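Local coordinates for capsular polysaccharide export system protein KpsC (Thermosulfurimonas dismutans, PDB 6MGB) that binds CMP and probably transfers Kdo in beta-2,4 linkage while building the glycolipid anchor of Gram-negative bacterial capsules, at residues E121-A126 with L292-Y297; E157-I162 with P193-Y198; D163-D168 with G208-Y213. All coordinates share one frame; numbering follows the deposited sequence. Where two conformers were deposited one is given.

Contact 1: residues E121-A126 with L292-Y297; sequences ELMDQA and LFAAAY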
# COMPACT_ATOMS: atom_id res chain seq x y z
N GLU A 121 -14.24 20.92 0.33
CA GLU A 121 -14.43 20.28 1.62
C GLU A 121 -13.54 19.05 1.76
O GLU A 121 -12.90 18.85 2.80
CB GLU A 121 -15.90 19.92 1.81
CG GLU A 121 -16.37 19.88 3.25
CD GLU A 121 -16.60 18.47 3.76
OE1 GLU A 121 -16.06 18.12 4.83
OE2 GLU A 121 -17.33 17.71 3.08
N LEU A 122 -13.49 18.21 0.72
CA LEU A 122 -12.64 17.02 0.79
C LEU A 122 -11.17 17.41 0.87
O LEU A 122 -10.41 16.86 1.68
CB LEU A 122 -12.88 16.12 -0.42
CG LEU A 122 -11.98 14.88 -0.45
CD1 LEU A 122 -12.39 13.88 0.63
CD2 LEU A 122 -11.97 14.23 -1.81
N MET A 123 -10.74 18.35 0.02
CA MET A 123 -9.34 18.74 0.01
C MET A 123 -8.92 19.35 1.35
O MET A 123 -7.76 19.21 1.75
CB MET A 123 -9.08 19.72 -1.13
CG MET A 123 -9.42 19.16 -2.51
SD MET A 123 -8.56 17.62 -2.90
CE MET A 123 -6.86 18.18 -2.94
N ASP A 124 -9.84 20.01 2.04
CA ASP A 124 -9.54 20.48 3.39
C ASP A 124 -9.33 19.31 4.34
O ASP A 124 -8.37 19.30 5.13
CB ASP A 124 -10.65 21.39 3.91
CG ASP A 124 -10.67 22.74 3.22
OD1 ASP A 124 -11.77 23.29 3.02
OD2 ASP A 124 -9.59 23.25 2.87
N GLN A 125 -10.20 18.30 4.28
CA GLN A 125 -9.99 17.09 5.07
C GLN A 125 -8.64 16.46 4.75
O GLN A 125 -7.91 16.05 5.66
CB GLN A 125 -11.12 16.09 4.82
CG GLN A 125 -12.48 16.53 5.33
CD GLN A 125 -13.53 15.45 5.17
OE1 GLN A 125 -13.25 14.38 4.63
NE2 GLN A 125 -14.74 15.72 5.64
N ALA A 126 -8.30 16.37 3.46
CA ALA A 126 -7.03 15.76 3.08
C ALA A 126 -5.85 16.50 3.68
O ALA A 126 -4.90 15.88 4.17
CB ALA A 126 -6.92 15.71 1.55
N LEU A 292 -3.50 13.09 -4.94
CA LEU A 292 -3.20 11.67 -4.88
C LEU A 292 -3.47 11.11 -3.49
O LEU A 292 -4.09 10.05 -3.34
CB LEU A 292 -1.74 11.44 -5.28
CG LEU A 292 -1.20 10.01 -5.23
CD1 LEU A 292 -2.10 9.04 -5.97
CD2 LEU A 292 0.20 9.99 -5.81
N PHE A 293 -3.03 11.83 -2.46
CA PHE A 293 -3.27 11.39 -1.08
C PHE A 293 -4.76 11.34 -0.77
O PHE A 293 -5.23 10.40 -0.12
CB PHE A 293 -2.54 12.33 -0.12
CG PHE A 293 -2.89 12.11 1.32
CD1 PHE A 293 -2.27 11.12 2.06
CD2 PHE A 293 -3.84 12.91 1.94
CE1 PHE A 293 -2.59 10.92 3.38
CE2 PHE A 293 -4.16 12.71 3.27
CZ PHE A 293 -3.54 11.72 3.99
N ALA A 294 -5.52 12.35 -1.21
CA ALA A 294 -6.94 12.39 -0.91
C ALA A 294 -7.65 11.15 -1.46
O ALA A 294 -8.42 10.50 -0.75
CB ALA A 294 -7.56 13.66 -1.49
N ALA A 295 -7.40 10.82 -2.73
CA ALA A 295 -8.04 9.65 -3.32
C ALA A 295 -7.53 8.36 -2.68
O ALA A 295 -8.32 7.47 -2.33
CB ALA A 295 -7.80 9.63 -4.83
N ALA A 296 -6.22 8.25 -2.50
CA ALA A 296 -5.63 6.97 -2.10
C ALA A 296 -5.91 6.66 -0.63
O ALA A 296 -6.18 5.50 -0.28
CB ALA A 296 -4.13 6.98 -2.36
N TYR A 297 -5.85 7.66 0.24
CA TYR A 297 -5.96 7.43 1.68
C TYR A 297 -7.32 7.79 2.26
O TYR A 297 -7.74 7.15 3.23
CB TYR A 297 -4.86 8.20 2.43
CG TYR A 297 -3.54 7.45 2.57
CD1 TYR A 297 -2.93 6.86 1.47
CD2 TYR A 297 -2.91 7.34 3.81
CE1 TYR A 297 -1.73 6.17 1.60
CE2 TYR A 297 -1.71 6.66 3.94
CZ TYR A 297 -1.13 6.08 2.84
OH TYR A 297 0.06 5.40 2.96

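Contact 2: residues E157-I162 with P193-Y198; sequences ERVLLI and PGAEIY. With C5P (cytidine-5'-monophosphate), chain D.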
# COMPACT_ATOMS: atom_id res chain seq x y z
N GLU A 157 26.20 13.27 2.29
CA GLU A 157 25.38 12.87 1.15
C GLU A 157 25.05 11.38 1.25
O GLU A 157 25.94 10.56 1.50
CB GLU A 157 26.11 13.16 -0.16
CG GLU A 157 25.25 12.98 -1.40
CD GLU A 157 26.04 13.04 -2.69
OE1 GLU A 157 27.25 13.35 -2.63
OE2 GLU A 157 25.46 12.78 -3.76
N ARG A 158 23.78 11.05 1.06
CA ARG A 158 23.33 9.67 1.22
C ARG A 158 21.96 9.51 0.57
O ARG A 158 21.17 10.45 0.53
CB ARG A 158 23.26 9.28 2.70
CG ARG A 158 22.39 10.23 3.52
CD ARG A 158 22.24 9.79 4.96
NE ARG A 158 21.51 10.81 5.73
CZ ARG A 158 22.07 11.70 6.54
NH1 ARG A 158 23.38 11.71 6.75
NH2 ARG A 158 21.30 12.58 7.17
N VAL A 159 21.70 8.30 0.07
CA VAL A 159 20.42 7.95 -0.52
C VAL A 159 19.92 6.66 0.14
O VAL A 159 20.68 5.92 0.76
CB VAL A 159 20.50 7.77 -2.05
CG1 VAL A 159 21.07 9.03 -2.70
CG2 VAL A 159 21.34 6.56 -2.42
N LEU A 160 18.62 6.41 -0.01
CA LEU A 160 17.97 5.27 0.62
C LEU A 160 17.33 4.38 -0.44
O LEU A 160 16.59 4.87 -1.30
CB LEU A 160 16.91 5.72 1.62
CG LEU A 160 16.22 4.60 2.40
CD1 LEU A 160 17.21 3.86 3.28
CD2 LEU A 160 15.07 5.15 3.24
N LEU A 161 17.62 3.09 -0.38
CA LEU A 161 16.98 2.08 -1.22
C LEU A 161 16.00 1.28 -0.36
O LEU A 161 16.36 0.84 0.74
CB LEU A 161 18.02 1.15 -1.85
CG LEU A 161 18.79 1.66 -3.08
CD1 LEU A 161 19.33 3.06 -2.88
CD2 LEU A 161 19.92 0.70 -3.40
N ILE A 162 14.79 1.10 -0.86
CA ILE A 162 13.73 0.39 -0.14
C ILE A 162 13.71 -1.05 -0.63
O ILE A 162 13.55 -1.31 -1.83
CB ILE A 162 12.37 1.07 -0.34
CG1 ILE A 162 12.41 2.51 0.18
CG2 ILE A 162 11.26 0.27 0.36
CD1 ILE A 162 11.16 3.32 -0.13
N PRO A 193 27.65 8.86 -7.11
CA PRO A 193 29.01 8.35 -6.82
C PRO A 193 29.56 8.80 -5.48
O PRO A 193 30.30 8.04 -4.84
CB PRO A 193 29.84 8.91 -7.99
CG PRO A 193 29.03 10.04 -8.55
CD PRO A 193 27.61 9.64 -8.36
N GLY A 194 29.23 10.00 -5.02
CA GLY A 194 29.77 10.52 -3.79
C GLY A 194 28.94 10.27 -2.55
O GLY A 194 29.30 10.74 -1.47
N ALA A 195 27.83 9.55 -2.67
CA ALA A 195 26.88 9.39 -1.58
C ALA A 195 27.07 8.06 -0.87
O ALA A 195 27.54 7.08 -1.45
CB ALA A 195 25.44 9.47 -2.11
N GLU A 196 26.70 8.03 0.41
CA GLU A 196 26.56 6.78 1.13
C GLU A 196 25.26 6.10 0.71
O GLU A 196 24.26 6.77 0.45
CB GLU A 196 26.54 7.03 2.64
CG GLU A 196 27.82 7.66 3.17
CD GLU A 196 27.86 7.71 4.69
OE1 GLU A 196 26.83 8.05 5.31
OE2 GLU A 196 28.93 7.40 5.26
N ILE A 197 25.29 4.78 0.63
CA ILE A 197 24.16 3.99 0.16
C ILE A 197 23.59 3.22 1.34
O ILE A 197 24.31 2.43 1.97
CB ILE A 197 24.56 3.04 -0.98
CG1 ILE A 197 25.21 3.82 -2.13
CG2 ILE A 197 23.35 2.26 -1.47
CD1 ILE A 197 24.37 4.96 -2.68
N TYR A 198 22.32 3.44 1.64
CA TYR A 198 21.61 2.71 2.68
C TYR A 198 20.49 1.88 2.07
O TYR A 198 19.80 2.34 1.15
CB TYR A 198 21.03 3.67 3.73
CG TYR A 198 22.06 4.35 4.58
CD1 TYR A 198 22.70 5.51 4.15
CD2 TYR A 198 22.40 3.85 5.83
CE1 TYR A 198 23.65 6.14 4.93
CE2 TYR A 198 23.35 4.47 6.62
CZ TYR A 198 23.97 5.62 6.17
OH TYR A 198 24.91 6.24 6.95
O3P C5P D . 4.44 -2.10 0.17
P C5P D . 5.32 -2.76 1.20
O1P C5P D . 6.73 -2.91 0.64
O2P C5P D . 4.88 -4.10 1.76
O5' C5P D . 5.41 -1.73 2.41
C5' C5P D . 4.41 -1.68 3.42
C4' C5P D . 4.81 -0.72 4.51
O4' C5P D . 5.88 -1.30 5.29
C3' C5P D . 5.38 0.61 4.03
O3' C5P D . 4.37 1.56 3.71
C2' C5P D . 6.27 1.04 5.18
O2' C5P D . 5.52 1.65 6.22
C1' C5P D . 6.80 -0.31 5.68
N1 C5P D . 8.12 -0.64 5.09
C2 C5P D . 9.38 -0.43 5.88
N3 C5P D . 10.71 -0.77 5.27
C4 C5P D . 10.79 -1.31 3.91
C5 C5P D . 9.54 -1.51 3.13
C6 C5P D . 8.21 -1.17 3.74
O2 C5P D . 9.32 -0.00 6.98
N4 C5P D . 12.09 -1.63 3.32
O HOH W 1 27.05 11.84 -6.01
O HOH W 2 29.21 10.64 1.38

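Contact 3: residues D163-D168 with G208-Y213; sequences DQTYGD and GRKKGY. With C5P (cytidine-5'-monophosphate), chain D.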
# COMPACT_ATOMS: atom_id res chain seq x y z
N ASP A 163 13.86 -1.99 0.30
CA ASP A 163 13.74 -3.40 -0.03
C ASP A 163 12.31 -3.86 0.23
O ASP A 163 11.57 -3.24 0.99
CB ASP A 163 14.73 -4.24 0.79
CG ASP A 163 14.96 -5.62 0.19
OD1 ASP A 163 14.64 -5.83 -1.00
OD2 ASP A 163 15.47 -6.51 0.91
N GLN A 164 11.93 -4.96 -0.42
CA GLN A 164 10.59 -5.50 -0.32
C GLN A 164 10.66 -6.99 0.00
O GLN A 164 11.75 -7.58 0.07
CB GLN A 164 9.80 -5.23 -1.60
CG GLN A 164 9.41 -3.77 -1.76
CD GLN A 164 8.86 -3.46 -3.13
OE1 GLN A 164 9.49 -2.74 -3.91
NE2 GLN A 164 7.68 -3.99 -3.44
N THR A 165 9.50 -7.59 0.21
CA THR A 165 9.41 -9.00 0.56
C THR A 165 9.29 -9.84 -0.70
O THR A 165 8.56 -9.49 -1.64
CB THR A 165 8.20 -9.28 1.46
OG1 THR A 165 6.99 -9.01 0.74
CG2 THR A 165 8.25 -8.41 2.71
N TYR A 166 10.01 -10.96 -0.73
CA TYR A 166 9.91 -11.84 -1.88
C TYR A 166 8.49 -12.39 -2.00
O TYR A 166 7.87 -12.77 -1.00
CB TYR A 166 10.91 -12.99 -1.78
CG TYR A 166 10.99 -13.76 -3.07
CD1 TYR A 166 11.93 -13.44 -4.05
CD2 TYR A 166 10.09 -14.77 -3.34
CE1 TYR A 166 11.98 -14.13 -5.24
CE2 TYR A 166 10.13 -15.47 -4.53
CZ TYR A 166 11.07 -15.14 -5.47
OH TYR A 166 11.11 -15.85 -6.65
N GLY A 167 7.97 -12.42 -3.22
CA GLY A 167 6.60 -12.80 -3.47
C GLY A 167 5.62 -11.65 -3.50
O GLY A 167 4.43 -11.88 -3.72
N ASP A 168 6.08 -10.42 -3.27
CA ASP A 168 5.23 -9.25 -3.30
C ASP A 168 4.63 -9.07 -4.69
O ASP A 168 5.35 -8.78 -5.65
CB ASP A 168 6.04 -8.01 -2.89
CG ASP A 168 5.19 -6.78 -2.70
OD1 ASP A 168 3.99 -6.80 -3.05
OD2 ASP A 168 5.73 -5.77 -2.20
N GLY A 208 11.85 -12.25 10.29
CA GLY A 208 12.11 -13.60 9.84
C GLY A 208 10.93 -14.33 9.23
O GLY A 208 11.01 -15.54 9.03
N ARG A 209 9.84 -13.62 8.93
CA ARG A 209 8.69 -14.27 8.31
C ARG A 209 8.83 -14.40 6.80
O ARG A 209 8.16 -15.25 6.20
CB ARG A 209 7.41 -13.50 8.64
CG ARG A 209 7.09 -13.44 10.12
CD ARG A 209 5.80 -12.68 10.38
NE ARG A 209 4.67 -13.29 9.68
CZ ARG A 209 3.88 -14.23 10.20
NH1 ARG A 209 4.08 -14.69 11.43
NH2 ARG A 209 2.88 -14.72 9.47
N LYS A 210 9.66 -13.57 6.17
CA LYS A 210 9.83 -13.58 4.73
C LYS A 210 11.29 -13.33 4.39
O LYS A 210 12.10 -12.95 5.25
CB LYS A 210 8.96 -12.51 4.05
CG LYS A 210 7.46 -12.62 4.31
CD LYS A 210 6.74 -13.32 3.17
CE LYS A 210 5.23 -13.18 3.29
NZ LYS A 210 4.79 -11.76 3.24
N LYS A 211 11.63 -13.55 3.13
CA LYS A 211 12.92 -13.18 2.58
C LYS A 211 12.78 -11.92 1.73
O LYS A 211 11.69 -11.58 1.26
CB LYS A 211 13.49 -14.33 1.73
CG LYS A 211 13.74 -15.61 2.53
CD LYS A 211 13.95 -16.81 1.63
CE LYS A 211 14.20 -18.07 2.45
NZ LYS A 211 15.44 -17.97 3.27
N GLY A 212 13.90 -11.22 1.55
CA GLY A 212 13.94 -9.98 0.82
C GLY A 212 14.71 -10.10 -0.48
O GLY A 212 15.41 -11.08 -0.74
N TYR A 213 14.55 -9.08 -1.32
CA TYR A 213 15.29 -9.03 -2.58
C TYR A 213 16.71 -8.54 -2.36
O TYR A 213 17.68 -9.28 -2.58
CB TYR A 213 14.56 -8.13 -3.58
CG TYR A 213 13.17 -8.59 -3.95
CD1 TYR A 213 12.97 -9.52 -4.97
CD2 TYR A 213 12.05 -8.10 -3.30
CE1 TYR A 213 11.70 -9.94 -5.32
CE2 TYR A 213 10.77 -8.51 -3.64
CZ TYR A 213 10.60 -9.43 -4.65
OH TYR A 213 9.33 -9.84 -4.99
O3P C5P D . 4.44 -2.10 0.17
P C5P D . 5.32 -2.76 1.20
O1P C5P D . 6.73 -2.91 0.64
O2P C5P D . 4.88 -4.10 1.76
O5' C5P D . 5.41 -1.73 2.41
C5' C5P D . 4.41 -1.68 3.42
C4' C5P D . 4.81 -0.72 4.51
O4' C5P D . 5.88 -1.30 5.29
C3' C5P D . 5.38 0.61 4.03
O3' C5P D . 4.37 1.56 3.71
C2' C5P D . 6.27 1.04 5.18
O2' C5P D . 5.52 1.65 6.22
C1' C5P D . 6.80 -0.31 5.68
N1 C5P D . 8.12 -0.64 5.09
C2 C5P D . 9.38 -0.43 5.88
N3 C5P D . 10.71 -0.77 5.27
C4 C5P D . 10.79 -1.31 3.91
C5 C5P D . 9.54 -1.51 3.13
C6 C5P D . 8.21 -1.17 3.74
O2 C5P D . 9.32 -0.00 6.98
N4 C5P D . 12.09 -1.63 3.32
O HOH W 3 5.27 -11.11 0.15

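Contact 1: residues E121-A126 with L292-Y297
A126 donates its backbone N to the L122 carbonyl O at 2.8 Å, a helical turn that lines up L122 and A126, with M123 beside them, against A294 of the second helix. This is a helix-helix crossing in a GT-B glycosyltransferase. Helix 120-135 comes before the parallel sheet in the chain, and helix 289-299 follows that sheet and leads back into the mixed one. The two short segments run almost at right angles, 87° apart, with 9.4 Å between axes at closest approach.

At the crossing two alanines meet methyl to methyl, A126 CB lying 3.7 Å from A294 CB. F293 closes one flank. With CG anti to the backbone N (chi1 171°), its ring reaches past A294 to the end of the other segment. There F293 CE2 comes within 3.4 Å of A126 O, which approaches the ring obliquely, and CD2 stands 4.2 Å from A126 CB. The same side chain also leans on L298 and on M255 of helix 248-255, the helix that carries the CMP-binding residues Q248 and E252.

L122 and M123 add looser contacts on A294. L122 brings CD2 to the methyl and also packs on W117 and L299. M123 starts out pointing away from helix 289-299, but its chain curls back through three torsions of the same sense (chi1 -59°) and also touches L290 and E291. That curl sets M123 SD 4.3 Å from A294 CB.

Contact 2: residues E157-I162 with P193-Y198
V159 and I197 form the tight centre of this contact, a parallel strand pairing in the Rossmann-like sheet of a GT-B domain. Strands 158-162 and 196-200 are neighbours joined through helix 180-191, a beta-alpha-beta crossover. V159 and I197 lie side by side and point the same way. I197 has chi2 at -55°, which bends CD1 out of an extended chain and presses it to 3.4 Å from V159 CG2, closer than ordinary van der Waals contact. L161 adds CD2 against I197 CG2 on this face, and L161 in turn packs on Y185 and A188 of helix 180-191.

The backbone ladder beneath is regular. V159 N donates to E196 O at 3.0 Å, and Y198 N returns a bond to V159 O. L161 N then binds Y198 O at 2.8 Å.

On the opposite face R158 and Y198 meet at an angle, the guanidinium and ring planes 87° apart. R158 CB meets the ring edge at Y198 CE1, 3.9 Å away, and CD approaches the same carbon from above the ring plane. The charged end goes on past the ring, NE to the H238 carbonyl and NH1 to that of T153, while F152 meets the Y198 ring edge-to-face.

The start of the pairing is looser and faces solvent. E196 N reaches E157 O at 2.9 Å. A water donates to both E157 O and G194 O. E157 stretches its chain alongside A195, CG 3.6 Å from A195 CB, and a second water donates to E157 OE2, 2.9 Å away, while accepting from G194 N.

Contact 3: residues D163-D168 with G208-Y213
D163 faces the nucleotide with its backbone and Y213 with its side chain. The cytosine amine N4 of CMP donates to D163 O at 2.9 Å. Next to it Q164 CG lies near the phosphate oxygen O1P.

One shell out, the D163 carboxylate grips the far loop. OD1 accepts a hydrogen bond from L214 N and only weak ones from Q164 N and from Y213 N, the last at 3.3 Å, while OD2 accepts from A215 N. G212 passes so close that any CB there would collide with D163 OD2. The backbones are bridged once, at T165 and G212: Y166 N donates to K211 O at 2.7 Å in an almost straight bond (177°), and Y213 N adds a weak bond to Q164 O.

Residues T165 to D168 make a type II beta turn, closed by D168 N on T165 O, with G167 at the positive-phi corner. Y213 lies against this turn. Its CE2 sits 3.1 Å from T165 O, and its OH receives a weak bond from G167 N at 3.4 Å. The Y166 ring meets Y213 obliquely, planes at 37°, with CD1 3.7 Å from Y213 CE1. F181 stacks on the Y213 ring. Were Y213 an alanine, the G167 N-H would probably be left without this acceptor and a gap would open between the turn and F181.

Further out, D168 is the N-cap of helix 169-172, OD1 accepting from S170 N. Its OD2 takes Q164 NE2 at 2.9 Å, from above the carboxylate plane, which helps fix the Q164 amide; NE2 also binds S246 OG. At the solvent side K210 NZ pairs with E204 and donates to a water that also contacts T165 OG1.

In the fold
Contacts 2 and 3 are consecutive along the chain: strand 158-162 runs straight into 163-168, and their partners follow, 193-198 then 208-213, so the two contacts cross. Their centres are 21 Å apart, and both touch CMP, I162 CG2 and D163 O reaching the cytosine amine where the strand ends. The turn of contact 3 also brings the D168 side chain to about 5 Å from a bound magnesium ion. Contact 1 encloses both in sequence but lies apart, its centre 32 Å from that of contact 2 and 31 Å from that of contact 3. The F293 side chain is about 12 Å from CMP and about 9 Å from those of Q248 and E252.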